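Local structure of titin heart isoform N2-B (Homo sapiens, 2BK8) at residues G1-G6 with V77-G82; T32-Y37 with G56-Y61; W36-R41 with G71-K76; K48-Y53 with Y61-T66; I65-D70 with L90-V95. The protein forms an immunoglobulin-like domain, named M1, of the giant muscle protein titin and probably serves as a structural module of the sarcomeric M-band. One frame throughout, in Å; residues are numbered along the deposited sequence.

Contact 1 of 5, residues G1-G6 with V77-G82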
# COMPACT_ATOMS: atom_id res chain seq x y z
N GLY A 1 -16.94 6.98 11.16
CA GLY A 1 -17.71 6.41 10.01
C GLY A 1 -18.46 5.15 10.38
O GLY A 1 -19.63 5.23 10.74
N ALA A 2 -17.83 3.96 10.27
CA ALA A 2 -16.54 3.74 9.58
C ALA A 2 -15.27 4.24 10.35
O ALA A 2 -15.41 4.62 11.51
CB ALA A 2 -16.64 4.21 8.14
N MET A 3 -14.05 4.27 9.81
CA MET A 3 -13.69 4.17 8.41
C MET A 3 -13.89 2.78 7.78
O MET A 3 -14.10 1.77 8.46
CB MET A 3 -12.23 4.66 8.20
CG MET A 3 -11.69 5.66 9.23
SD MET A 3 -9.96 5.95 8.85
CE MET A 3 -9.16 5.82 10.41
N VAL A 4 -13.91 2.80 6.46
CA VAL A 4 -13.71 1.60 5.64
C VAL A 4 -12.58 1.90 4.68
O VAL A 4 -12.57 2.94 4.01
CB VAL A 4 -14.97 1.25 4.84
CG1 VAL A 4 -14.75 0.11 3.87
CG2 VAL A 4 -16.10 0.87 5.78
N SER A 5 -11.61 1.00 4.61
CA SER A 5 -10.59 1.09 3.59
C SER A 5 -11.03 0.37 2.31
O SER A 5 -11.43 -0.81 2.35
CB SER A 5 -9.26 0.57 4.13
OG SER A 5 -9.35 -0.81 4.45
N GLY A 6 -10.96 1.07 1.17
CA GLY A 6 -11.41 0.52 -0.14
C GLY A 6 -10.53 -0.58 -0.76
O GLY A 6 -9.44 -0.86 -0.26
N VAL A 77 -5.25 1.42 8.12
CA VAL A 77 -5.85 2.71 8.45
C VAL A 77 -6.38 2.73 9.88
O VAL A 77 -7.09 1.82 10.28
CB VAL A 77 -6.94 3.11 7.42
CG1 VAL A 77 -7.11 4.56 7.46
CG2 VAL A 77 -6.44 2.75 5.98
N VAL A 78 -5.97 3.73 10.65
CA VAL A 78 -6.33 3.82 12.07
C VAL A 78 -6.80 5.22 12.40
O VAL A 78 -6.17 6.20 12.01
CB VAL A 78 -5.11 3.47 13.00
CG1 VAL A 78 -5.48 3.59 14.47
CG2 VAL A 78 -4.60 2.09 12.71
N ASN A 79 -7.94 5.30 13.10
CA ASN A 79 -8.36 6.54 13.78
C ASN A 79 -8.82 6.34 15.21
O ASN A 79 -8.56 5.30 15.82
CB ASN A 79 -9.36 7.37 12.96
CG ASN A 79 -10.73 6.74 12.84
OD1 ASN A 79 -10.97 5.60 13.26
ND2 ASN A 79 -11.65 7.49 12.25
N ASP A 80 -9.50 7.37 15.73
CA ASP A 80 -9.96 7.44 17.12
C ASP A 80 -11.12 6.50 17.43
O ASP A 80 -11.57 6.39 18.59
CB ASP A 80 -10.39 8.88 17.43
CG ASP A 80 -9.22 9.80 17.74
OD1 ASP A 80 -8.06 9.33 17.84
OD2 ASP A 80 -9.46 11.01 17.93
N TYR A 81 -11.63 5.83 16.40
CA TYR A 81 -12.82 4.98 16.53
C TYR A 81 -12.53 3.51 16.27
O TYR A 81 -13.20 2.64 16.83
CB TYR A 81 -13.94 5.48 15.62
CG TYR A 81 -14.46 6.85 16.01
CD1 TYR A 81 -15.13 7.04 17.22
CD2 TYR A 81 -14.28 7.95 15.18
CE1 TYR A 81 -15.61 8.29 17.59
CE2 TYR A 81 -14.76 9.21 15.54
CZ TYR A 81 -15.42 9.37 16.74
OH TYR A 81 -15.89 10.61 17.11
N GLY A 82 -11.54 3.24 15.42
CA GLY A 82 -11.13 1.87 15.14
C GLY A 82 -10.09 1.80 14.04
O GLY A 82 -9.30 2.72 13.87

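Contact 2 of 5, residues T32-Y37 with G56-Y61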
# COMPACT_ATOMS: atom_id res chain seq x y z
N THR A 32 -7.32 10.31 11.30
CA THR A 32 -6.91 9.20 10.43
C THR A 32 -5.39 9.19 10.16
O THR A 32 -4.85 10.21 9.75
CB THR A 32 -7.68 9.26 9.09
OG1 THR A 32 -9.09 9.28 9.36
CG2 THR A 32 -7.34 8.06 8.22
N GLN A 33 -4.74 8.05 10.42
CA GLN A 33 -3.30 7.82 10.13
C GLN A 33 -3.15 6.54 9.28
O GLN A 33 -3.76 5.52 9.58
CB GLN A 33 -2.45 7.69 11.42
CG GLN A 33 -0.96 7.30 11.16
CD GLN A 33 -0.16 7.01 12.43
OE1 GLN A 33 -0.34 5.96 13.08
NE2 GLN A 33 0.74 7.92 12.79
N VAL A 34 -2.29 6.58 8.25
CA VAL A 34 -2.14 5.44 7.33
C VAL A 34 -0.73 4.90 7.39
O VAL A 34 0.22 5.70 7.42
CB VAL A 34 -2.40 5.87 5.86
CG1 VAL A 34 -2.11 4.71 4.86
CG2 VAL A 34 -3.81 6.39 5.72
N THR A 35 -0.59 3.58 7.48
CA THR A 35 0.74 2.94 7.45
C THR A 35 0.68 1.77 6.45
O THR A 35 -0.24 0.94 6.49
CB THR A 35 1.16 2.40 8.86
OG1 THR A 35 1.07 3.44 9.85
CG2 THR A 35 2.60 1.86 8.85
N TRP A 36 1.69 1.68 5.58
CA TRP A 36 1.79 0.54 4.64
C TRP A 36 2.80 -0.51 5.12
O TRP A 36 3.76 -0.18 5.83
CB TRP A 36 2.20 1.02 3.25
CG TRP A 36 1.18 1.87 2.52
CD1 TRP A 36 0.94 3.20 2.72
CD2 TRP A 36 0.27 1.43 1.50
NE1 TRP A 36 -0.06 3.62 1.86
CE2 TRP A 36 -0.47 2.56 1.09
CE3 TRP A 36 0.05 0.20 0.85
CZ2 TRP A 36 -1.43 2.52 0.05
CZ3 TRP A 36 -0.92 0.13 -0.17
CH2 TRP A 36 -1.67 1.30 -0.56
N TYR A 37 2.58 -1.77 4.73
CA TYR A 37 3.50 -2.89 5.03
C TYR A 37 3.76 -3.73 3.78
O TYR A 37 2.89 -3.90 2.94
CB TYR A 37 2.96 -3.81 6.15
CG TYR A 37 2.69 -3.13 7.48
CD1 TYR A 37 3.56 -3.29 8.58
CD2 TYR A 37 1.53 -2.36 7.67
CE1 TYR A 37 3.28 -2.67 9.80
CE2 TYR A 37 1.28 -1.74 8.84
CZ TYR A 37 2.15 -1.88 9.92
OH TYR A 37 1.82 -1.25 11.12
N GLY A 56 -8.44 11.40 2.21
CA GLY A 56 -8.98 10.05 1.98
C GLY A 56 -8.38 9.20 0.89
O GLY A 56 -8.89 8.12 0.55
N VAL A 57 -7.31 9.70 0.28
CA VAL A 57 -6.58 8.91 -0.73
C VAL A 57 -5.15 8.56 -0.29
O VAL A 57 -4.28 9.46 -0.15
CB VAL A 57 -6.60 9.61 -2.11
CG1 VAL A 57 -5.98 8.71 -3.21
CG2 VAL A 57 -8.04 10.01 -2.48
N ALA A 58 -4.91 7.27 -0.07
CA ALA A 58 -3.56 6.73 0.21
C ALA A 58 -2.89 6.16 -1.05
O ALA A 58 -3.47 5.33 -1.77
CB ALA A 58 -3.62 5.66 1.31
N ILE A 59 -1.64 6.56 -1.30
CA ILE A 59 -0.90 6.11 -2.48
C ILE A 59 0.51 5.63 -2.10
O ILE A 59 1.28 6.34 -1.44
CB ILE A 59 -0.82 7.23 -3.59
CG1 ILE A 59 -2.21 7.75 -3.97
CG2 ILE A 59 -0.00 6.74 -4.78
CD1 ILE A 59 -2.18 8.90 -5.03
N LEU A 60 0.80 4.39 -2.48
CA LEU A 60 2.14 3.80 -2.36
C LEU A 60 2.75 3.58 -3.74
O LEU A 60 2.21 2.86 -4.57
CB LEU A 60 2.11 2.46 -1.57
CG LEU A 60 3.43 1.65 -1.65
CD1 LEU A 60 4.58 2.32 -0.87
CD2 LEU A 60 3.20 0.21 -1.13
N TYR A 61 3.90 4.19 -3.98
CA TYR A 61 4.68 3.92 -5.20
C TYR A 61 5.95 3.16 -4.85
O TYR A 61 6.75 3.62 -4.03
CB TYR A 61 5.04 5.22 -5.89
CG TYR A 61 4.06 5.65 -6.96
CD1 TYR A 61 2.84 6.19 -6.60
CD2 TYR A 61 4.35 5.50 -8.31
CE1 TYR A 61 1.92 6.59 -7.56
CE2 TYR A 61 3.43 5.89 -9.29
CZ TYR A 61 2.22 6.43 -8.90
OH TYR A 61 1.28 6.87 -9.83

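Contact 3 of 5, residues W36-R41 with G71-K76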
# COMPACT_ATOMS: atom_id res chain seq x y z
N TRP A 36 1.69 1.68 5.58
CA TRP A 36 1.79 0.54 4.64
C TRP A 36 2.80 -0.51 5.12
O TRP A 36 3.76 -0.18 5.83
CB TRP A 36 2.20 1.02 3.25
CG TRP A 36 1.18 1.87 2.52
CD1 TRP A 36 0.94 3.20 2.72
CD2 TRP A 36 0.27 1.43 1.50
NE1 TRP A 36 -0.06 3.62 1.86
CE2 TRP A 36 -0.47 2.56 1.09
CE3 TRP A 36 0.05 0.20 0.85
CZ2 TRP A 36 -1.43 2.52 0.05
CZ3 TRP A 36 -0.92 0.13 -0.17
CH2 TRP A 36 -1.67 1.30 -0.56
N TYR A 37 2.58 -1.77 4.73
CA TYR A 37 3.50 -2.89 5.03
C TYR A 37 3.76 -3.73 3.78
O TYR A 37 2.89 -3.90 2.94
CB TYR A 37 2.96 -3.81 6.15
CG TYR A 37 2.69 -3.13 7.48
CD1 TYR A 37 3.56 -3.29 8.58
CD2 TYR A 37 1.53 -2.36 7.67
CE1 TYR A 37 3.28 -2.67 9.80
CE2 TYR A 37 1.28 -1.74 8.84
CZ TYR A 37 2.15 -1.88 9.92
OH TYR A 37 1.82 -1.25 11.12
N PHE A 38 4.99 -4.23 3.65
CA PHE A 38 5.31 -5.29 2.69
C PHE A 38 5.60 -6.55 3.47
O PHE A 38 6.59 -6.62 4.21
CB PHE A 38 6.53 -4.90 1.83
CG PHE A 38 7.02 -6.00 0.89
CD1 PHE A 38 6.12 -6.79 0.16
CD2 PHE A 38 8.39 -6.22 0.71
CE1 PHE A 38 6.55 -7.80 -0.70
CE2 PHE A 38 8.84 -7.21 -0.19
CZ PHE A 38 7.93 -8.01 -0.88
N GLY A 39 4.76 -7.57 3.32
CA GLY A 39 4.85 -8.75 4.19
C GLY A 39 4.90 -8.30 5.65
O GLY A 39 3.99 -7.58 6.10
N VAL A 40 5.95 -8.70 6.39
CA VAL A 40 6.08 -8.33 7.82
C VAL A 40 6.68 -6.95 8.09
O VAL A 40 6.69 -6.47 9.24
CB VAL A 40 6.87 -9.40 8.65
CG1 VAL A 40 6.17 -10.76 8.64
CG2 VAL A 40 8.30 -9.53 8.14
N ARG A 41 7.15 -6.30 7.03
CA ARG A 41 7.97 -5.07 7.13
C ARG A 41 7.15 -3.78 7.05
O ARG A 41 6.39 -3.58 6.08
CB ARG A 41 9.02 -5.07 6.01
CG ARG A 41 10.06 -6.17 6.15
CD ARG A 41 11.13 -6.13 5.06
NE ARG A 41 12.09 -7.20 5.34
CZ ARG A 41 12.75 -7.92 4.44
NH1 ARG A 41 12.59 -7.68 3.16
NH2 ARG A 41 13.58 -8.88 4.83
N GLY A 71 5.22 -10.17 -3.56
CA GLY A 71 4.47 -10.58 -2.34
C GLY A 71 3.19 -9.80 -2.08
O GLY A 71 2.50 -9.32 -3.01
N THR A 72 2.87 -9.66 -0.79
CA THR A 72 1.63 -9.04 -0.34
C THR A 72 1.86 -7.67 0.31
O THR A 72 2.72 -7.56 1.19
CB THR A 72 0.89 -9.96 0.65
OG1 THR A 72 0.66 -11.24 0.05
CG2 THR A 72 -0.44 -9.34 1.03
N TYR A 73 1.08 -6.66 -0.12
CA TYR A 73 1.18 -5.28 0.41
C TYR A 73 -0.12 -4.96 1.17
O TYR A 73 -1.21 -5.32 0.70
CB TYR A 73 1.44 -4.28 -0.74
CG TYR A 73 2.84 -4.42 -1.31
CD1 TYR A 73 3.84 -3.52 -0.97
CD2 TYR A 73 3.17 -5.51 -2.13
CE1 TYR A 73 5.17 -3.69 -1.44
CE2 TYR A 73 4.48 -5.68 -2.62
CZ TYR A 73 5.46 -4.78 -2.27
OH TYR A 73 6.75 -4.98 -2.78
N ARG A 74 -0.01 -4.35 2.35
CA ARG A 74 -1.17 -4.00 3.21
C ARG A 74 -1.21 -2.50 3.43
O ARG A 74 -0.18 -1.88 3.70
CB ARG A 74 -1.06 -4.69 4.58
CG ARG A 74 -2.10 -4.30 5.67
CD ARG A 74 -1.77 -5.04 6.98
NE ARG A 74 -2.75 -4.85 8.05
CZ ARG A 74 -2.78 -5.57 9.18
NH1 ARG A 74 -1.90 -6.54 9.39
NH2 ARG A 74 -3.71 -5.35 10.09
N CYS A 75 -2.39 -1.90 3.29
CA CYS A 75 -2.63 -0.50 3.71
C CYS A 75 -3.44 -0.57 4.99
O CYS A 75 -4.60 -1.04 4.99
CB CYS A 75 -3.43 0.26 2.65
SG CYS A 75 -3.79 2.00 3.07
N LYS A 76 -2.82 -0.15 6.10
CA LYS A 76 -3.49 -0.12 7.42
C LYS A 76 -3.95 1.29 7.83
O LYS A 76 -3.16 2.24 7.92
CB LYS A 76 -2.60 -0.76 8.53
CG LYS A 76 -3.29 -0.81 9.90
CD LYS A 76 -2.35 -1.43 10.94
CE LYS A 76 -2.94 -1.36 12.34
NZ LYS A 76 -2.52 -2.50 13.22
O HOH W 1 1.54 -7.26 4.08

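Contact 4 of 5, residues K48-Y53 with Y61-T66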
# COMPACT_ATOMS: atom_id res chain seq x y z
N LYS A 48 13.47 4.01 -1.84
CA LYS A 48 12.70 2.89 -2.39
C LYS A 48 11.18 3.11 -2.52
O LYS A 48 10.58 2.62 -3.50
CB LYS A 48 12.97 1.63 -1.55
CG LYS A 48 12.23 0.36 -1.97
CD LYS A 48 12.82 -0.26 -3.23
CE LYS A 48 12.10 -1.56 -3.64
NZ LYS A 48 12.80 -2.18 -4.83
N TYR A 49 10.54 3.78 -1.54
CA TYR A 49 9.07 3.97 -1.48
C TYR A 49 8.63 5.44 -1.46
O TYR A 49 9.20 6.24 -0.70
CB TYR A 49 8.44 3.26 -0.25
CG TYR A 49 8.81 1.80 -0.13
CD1 TYR A 49 8.30 0.86 -1.02
CD2 TYR A 49 9.66 1.36 0.88
CE1 TYR A 49 8.63 -0.50 -0.90
CE2 TYR A 49 10.01 0.01 1.00
CZ TYR A 49 9.51 -0.91 0.10
OH TYR A 49 9.82 -2.25 0.21
N GLU A 50 7.61 5.79 -2.25
CA GLU A 50 7.07 7.15 -2.29
C GLU A 50 5.63 7.02 -1.77
O GLU A 50 4.80 6.41 -2.43
CB GLU A 50 7.11 7.77 -3.71
CG GLU A 50 6.77 9.25 -3.79
CD GLU A 50 6.49 9.77 -5.23
OE1 GLU A 50 6.99 9.20 -6.21
OE2 GLU A 50 5.75 10.78 -5.36
N ILE A 51 5.39 7.55 -0.56
CA ILE A 51 4.13 7.31 0.16
C ILE A 51 3.51 8.65 0.48
O ILE A 51 4.16 9.55 1.04
CB ILE A 51 4.36 6.52 1.48
CG1 ILE A 51 5.01 5.16 1.20
CG2 ILE A 51 3.02 6.30 2.23
CD1 ILE A 51 5.51 4.44 2.48
N THR A 52 2.23 8.77 0.13
CA THR A 52 1.47 9.98 0.43
C THR A 52 0.06 9.63 0.97
O THR A 52 -0.51 8.59 0.63
CB THR A 52 1.34 10.93 -0.79
OG1 THR A 52 0.77 10.20 -1.89
CG2 THR A 52 2.73 11.48 -1.23
N TYR A 53 -0.46 10.50 1.82
CA TYR A 53 -1.87 10.41 2.24
C TYR A 53 -2.47 11.80 2.40
O TYR A 53 -1.92 12.62 3.15
CB TYR A 53 -2.08 9.61 3.54
CG TYR A 53 -3.51 9.76 4.02
CD1 TYR A 53 -4.56 9.10 3.38
CD2 TYR A 53 -3.82 10.63 5.07
CE1 TYR A 53 -5.91 9.29 3.78
CE2 TYR A 53 -5.14 10.84 5.48
CZ TYR A 53 -6.18 10.17 4.82
OH TYR A 53 -7.48 10.37 5.25
N TYR A 61 3.90 4.19 -3.98
CA TYR A 61 4.68 3.92 -5.20
C TYR A 61 5.95 3.16 -4.85
O TYR A 61 6.75 3.62 -4.03
CB TYR A 61 5.04 5.22 -5.89
CG TYR A 61 4.06 5.65 -6.96
CD1 TYR A 61 2.84 6.19 -6.60
CD2 TYR A 61 4.35 5.50 -8.31
CE1 TYR A 61 1.92 6.59 -7.56
CE2 TYR A 61 3.43 5.89 -9.29
CZ TYR A 61 2.22 6.43 -8.90
OH TYR A 61 1.28 6.87 -9.83
N VAL A 62 6.12 1.99 -5.47
CA VAL A 62 7.34 1.16 -5.29
C VAL A 62 8.30 1.28 -6.46
O VAL A 62 7.90 1.00 -7.59
CB VAL A 62 6.98 -0.35 -5.16
CG1 VAL A 62 8.28 -1.16 -4.87
CG2 VAL A 62 5.91 -0.59 -4.07
N LYS A 63 9.56 1.69 -6.19
CA LYS A 63 10.60 1.99 -7.19
C LYS A 63 11.66 0.89 -7.36
O LYS A 63 11.82 0.05 -6.49
CB LYS A 63 11.33 3.29 -6.81
CG LYS A 63 10.54 4.57 -7.06
CD LYS A 63 9.12 4.47 -6.51
CE LYS A 63 8.16 4.98 -7.54
NZ LYS A 63 6.87 5.35 -6.91
N ASP A 64 12.43 0.97 -8.46
CA ASP A 64 13.56 0.07 -8.74
C ASP A 64 13.21 -1.39 -8.45
O ASP A 64 13.83 -2.03 -7.61
CB ASP A 64 14.81 0.48 -7.94
CG ASP A 64 15.33 1.85 -8.31
OD1 ASP A 64 15.83 2.01 -9.44
OD2 ASP A 64 15.27 2.76 -7.45
N ILE A 65 12.20 -1.91 -9.12
CA ILE A 65 11.67 -3.25 -8.78
C ILE A 65 12.72 -4.37 -8.91
O ILE A 65 13.59 -4.35 -9.84
CB ILE A 65 10.35 -3.57 -9.60
CG1 ILE A 65 9.18 -2.70 -9.08
CG2 ILE A 65 10.08 -5.11 -9.68
CD1 ILE A 65 8.61 -3.12 -7.75
N THR A 66 12.73 -5.30 -7.95
CA THR A 66 13.55 -6.53 -8.06
C THR A 66 12.66 -7.75 -7.75
O THR A 66 11.52 -7.60 -7.30
CB THR A 66 14.79 -6.59 -7.07
OG1 THR A 66 14.32 -6.79 -5.71
CG2 THR A 66 15.66 -5.34 -7.16

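Contact 5 of 5, residues I65-D70 with L90-V95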
# COMPACT_ATOMS: atom_id res chain seq x y z
N ILE A 65 12.20 -1.91 -9.12
CA ILE A 65 11.67 -3.25 -8.78
C ILE A 65 12.72 -4.37 -8.91
O ILE A 65 13.59 -4.35 -9.84
CB ILE A 65 10.35 -3.57 -9.60
CG1 ILE A 65 9.18 -2.70 -9.08
CG2 ILE A 65 10.08 -5.11 -9.68
CD1 ILE A 65 8.61 -3.12 -7.75
N THR A 66 12.73 -5.30 -7.95
CA THR A 66 13.55 -6.53 -8.06
C THR A 66 12.66 -7.75 -7.75
O THR A 66 11.52 -7.60 -7.30
CB THR A 66 14.79 -6.59 -7.07
OG1 THR A 66 14.32 -6.79 -5.71
CG2 THR A 66 15.66 -5.34 -7.16
N LYS A 67 13.18 -8.95 -7.97
CA LYS A 67 12.47 -10.18 -7.56
C LYS A 67 12.07 -10.19 -6.07
O LYS A 67 11.05 -10.78 -5.71
CB LYS A 67 13.29 -11.43 -7.93
CG LYS A 67 13.28 -11.74 -9.44
CD LYS A 67 13.94 -13.08 -9.73
CE LYS A 67 13.95 -13.40 -11.20
NZ LYS A 67 15.07 -12.67 -11.85
N LEU A 68 12.86 -9.53 -5.21
CA LEU A 68 12.55 -9.45 -3.76
C LEU A 68 11.19 -8.82 -3.46
O LEU A 68 10.62 -9.08 -2.41
CB LEU A 68 13.59 -8.65 -2.99
CG LEU A 68 14.99 -9.26 -2.86
CD1 LEU A 68 15.89 -8.26 -2.16
CD2 LEU A 68 14.99 -10.59 -2.08
N ASP A 69 10.71 -7.99 -4.39
CA ASP A 69 9.49 -7.19 -4.18
C ASP A 69 8.18 -7.96 -4.39
O ASP A 69 7.12 -7.42 -4.07
CB ASP A 69 9.55 -5.88 -5.03
CG ASP A 69 10.73 -4.99 -4.64
OD1 ASP A 69 10.99 -4.80 -3.41
OD2 ASP A 69 11.44 -4.50 -5.56
N ASP A 70 8.26 -9.18 -4.91
CA ASP A 70 7.09 -10.04 -5.14
C ASP A 70 6.50 -10.48 -3.78
O ASP A 70 7.20 -11.07 -2.94
CB ASP A 70 7.47 -11.24 -6.05
CG ASP A 70 6.27 -12.10 -6.47
OD1 ASP A 70 5.54 -12.57 -5.56
OD2 ASP A 70 6.07 -12.33 -7.69
N LEU A 90 1.91 -8.03 -5.56
CA LEU A 90 2.84 -7.58 -6.59
C LEU A 90 3.45 -8.86 -7.16
O LEU A 90 3.99 -9.69 -6.40
CB LEU A 90 3.95 -6.68 -6.00
CG LEU A 90 4.83 -5.87 -6.95
CD1 LEU A 90 5.59 -4.75 -6.18
CD2 LEU A 90 5.79 -6.75 -7.71
N PHE A 91 3.28 -9.08 -8.47
CA PHE A 91 3.87 -10.23 -9.17
C PHE A 91 5.07 -9.77 -10.03
O PHE A 91 4.92 -8.87 -10.85
CB PHE A 91 2.85 -10.93 -10.09
CG PHE A 91 1.46 -11.10 -9.48
CD1 PHE A 91 1.22 -12.06 -8.49
CD2 PHE A 91 0.41 -10.32 -9.94
CE1 PHE A 91 -0.07 -12.19 -7.94
CE2 PHE A 91 -0.88 -10.45 -9.39
CZ PHE A 91 -1.11 -11.40 -8.40
N VAL A 92 6.23 -10.40 -9.81
CA VAL A 92 7.44 -10.27 -10.67
C VAL A 92 7.74 -11.57 -11.45
O VAL A 92 7.75 -12.66 -10.87
CB VAL A 92 8.68 -9.85 -9.82
CG1 VAL A 92 9.95 -9.64 -10.71
CG2 VAL A 92 8.40 -8.60 -8.99
N LYS A 93 8.02 -11.45 -12.75
CA LYS A 93 8.39 -12.61 -13.60
C LYS A 93 9.60 -13.38 -13.05
O LYS A 93 10.58 -12.77 -12.66
CB LYS A 93 8.66 -12.15 -15.04
CG LYS A 93 8.91 -13.30 -16.01
CD LYS A 93 8.51 -12.90 -17.43
CE LYS A 93 8.41 -14.12 -18.36
NZ LYS A 93 9.75 -14.60 -18.84
N GLY A 94 9.48 -14.71 -12.94
CA GLY A 94 10.57 -15.57 -12.41
C GLY A 94 10.45 -16.01 -10.95
O GLY A 94 11.24 -16.85 -10.50
N VAL A 95 9.47 -15.45 -10.22
CA VAL A 95 9.28 -15.74 -8.78
C VAL A 95 8.27 -16.87 -8.51
O VAL A 95 8.66 -17.95 -8.04
CB VAL A 95 8.84 -14.47 -7.97
CG1 VAL A 95 8.73 -14.81 -6.44
CG2 VAL A 95 9.80 -13.32 -8.19
O HOH W 2 5.90 -14.11 -9.74

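Contact 1 of 5, residues G1-G6 with V77-G82
Met3, which follows two cis peptide bonds in succession, carries most of the side-chain packing of this contact by lowering its side chain onto Val77 and Asn79. Met3 was modelled in two conformers; in the one described, its SD lies 3.5 Å from CG1 of Val77, an apolar touch that also takes in Thr32 nearby. Higher up the same conformer, Met3 CG passes 3.5 Å from Asn79 ND2, the two side chains coming from opposite directions. The position of the terminal methyl is more doubtful still, since CE crowds Asn79 too closely to be taken literally. Further along, Ser5 CB rests 4.0 Å from Val77 CG2, while its hydroxyl bonds to Ser86. Asn79 stands with CG between its backbone N and carbonyl carbon (chi1 70°), folding its amide back over the turn that follows. There OD1 takes two N-H groups, from Tyr81 N at 3.2 Å and from Gly82 N, both on the same face of the amide. ND2 is buried here without a partner in the model. The two segments run antiparallel but belong to different sheets, so an Asx turn ending strand 71-78 meets the first short strand across one end of the I-set immunoglobulin sandwich.

Contact 2 of 5, residues T32-Y37 with G56-Y61
Trp36 and Leu60 form the one CH-pi contact between these strands, and it is closely centred: Leu60 CB stands 3.6 Å from the centroid of the indole six-membered ring, 9° off its normal. The branch beyond continues over the same side chain, Leu60 CD2 coming 3.7 Å from Trp36 CE3. The indole reaches this place because CG lies anti to the carbonyl carbon (chi1 -67°) and the second torsion then lays the ring face against the leucine. Plain apolar packing forms a second group, centred on Ala58. Its CB meets Trp36 CZ2 at 4.0 Å on one flank and Val34 CG1 on another, a small residue fitting between two larger ones. A polar atom also meets the ring edge, where Ala58 O lies near the indole plane, 3.9 Å from Trp36 CZ2. The two backbones do not pair with each other, since the strand axes come no nearer than 8.9 Å, crossing at -27° as strands of facing sheets. Tyr21 and Ile51 also touch the indole, a tryptophan characteristic of the immunoglobulin core. Replacing Trp36 with alanine would probably open a gap between the sheets and leave Leu60 CB without the ring it lies over. Here the two sheets are held together by shape and dispersion, with burial of apolar surface as the likely driving force.

Contact 3 of 5, residues W36-R41 with G71-K76
Phe38 can be followed atom by atom along Tyr73, its partner in a non-hydrogen-bonded antiparallel pair. With CG anti to the backbone N (chi1 175°), the side chain leans over the tyrosine, CB lying 3.7 Å from Tyr73 CE1. CG and CD1 then sit above the far end of that ring, CD1 only 3.2 Å from Tyr73 CZ. The two rings are near parallel, their planes 15° apart, but slid so far that they barely overlap, with the tyrosine hydroxyl over the centre of the phenyl ring. At the phenyl edge CD1 also meets Thr72 O, and CE1 approaches Gly71 CA at 3.8 Å, where a side chain at Gly71 would collide with the ring. CZ, the tip, comes close to the backbone of Leu68 and Asp69. Tyr73 OH bonds to Asp69 O, which makes this the tyrosine corner of Greek-key sandwiches, within the Asp-x-Gly-x-Tyr-x-Cys sequence familiar from immunoglobulin domains. Two residues on, Cys75 faces Trp36: its CB stands 3.7 Å from the centroid of the six-membered ring, on the face opposite Leu60, with SG also over that face. Backbone bonds join Tyr37 and Arg74 in both directions. Beside them, Tyr37 turns its ring edge to Lys76 CB. Gly39 N reaches Thr72 O at 2.9 Å, almost straight at 177°, as the strand enters a type II' turn; a water spans Gly39 O and Thr72 O.

Contact 4 of 5, residues K48-Y53 with Y61-T66
Lys48 leaves its backbone with CG anti to N (chi1 179°) and bends at chi2 (75°), a course that carries the ammonium to the carbonyls of Lys63 and Asp64. NZ donates to Lys63 O at 2.9 Å, nearly in line with the carbonyl bond, and more weakly to Asp64 O at 3.0 Å. On the way the chain crosses its neighbour Tyr49, CG standing 3.6 Å above the plane of that ring, and CE skirts Val62 CG1. Tyr49 and Val62, facing the interior, lie alongside one another with CE1 4.0 Å from CG1. Behind these side chains runs ordinary hairpin pairing between strands 49-54 and 57-62: Glu50 and Tyr61 exchange two backbone bonds, and just beyond the strands Lys63 N donates to Lys48 O. On the outer face Glu50 OE1 and Lys63 NZ make a long salt bridge of 3.9 Å, uncertain because Lys63 has two conformers. Asp69 OD2 completes the grip on Lys48 with a salt bridge. One ammonium thus gathers two successive carbonyls and a carboxylate where the hairpin strand passes into a loop, and these oxygens would probably favour its charged form while fixing the course of the chain after Val62.

Contact 5 of 5, residues I65-D70 with L90-V95
Ile65 and Leu90 meet tip to tip, their CD1 atoms 3.8 Å apart, at the close-packed inner side of this contact. Next to them Ile65 CG2 slides past Val92 CG2 at 3.9 Å. The polar join is equally firm: Val92 N donates to Asp70 OD2 at 2.9 Å, well aligned at 167° but on the anti side and out of the carboxylate plane. A water ties the same oxygen to Val92 O, while OD1 forms a salt bridge with Arg96. With an alanine in place of Asp70, Val92 N would probably be left without this acceptor and Arg96 without its charged mate. The outer side is looser and open to solvent. There Lys67 runs past the exposed Val95 in the opposite direction, Lys67 CB 4.0 Å from Val95 CG2. Its NZ goes on to Glu15. Altogether, the loop with its 3-10 turn 67-69, which follows strand 57-62 and leads into strand 71-78, is seated against the end of strand 83-92.

Overall arrangement
The five contacts show how an immunoglobulin sandwich divides its chemistry. Contact 2 is the buried core, mainly apolar side-chain packing between facing sheets, without hydrogen bonds, whereas contacts 3 and 4, partly buried, pair neighbours within a sheet through backbone bonds. Contacts 2 and 3 share Trp36 and use its two faces; contacts 2 and 4 both use strand 57-62. Contacts 1 and 5, about 31 Å apart between centres, lie toward opposite ends of the domain, partly buried but with exposed residues among those that touch. Both pair a turn or loop with a terminal segment, but contact 1 rests mainly on one apolar side chain and contact 5 adds a carboxylate. The Lys48-Asp69 salt bridge joins contacts 4 and 5.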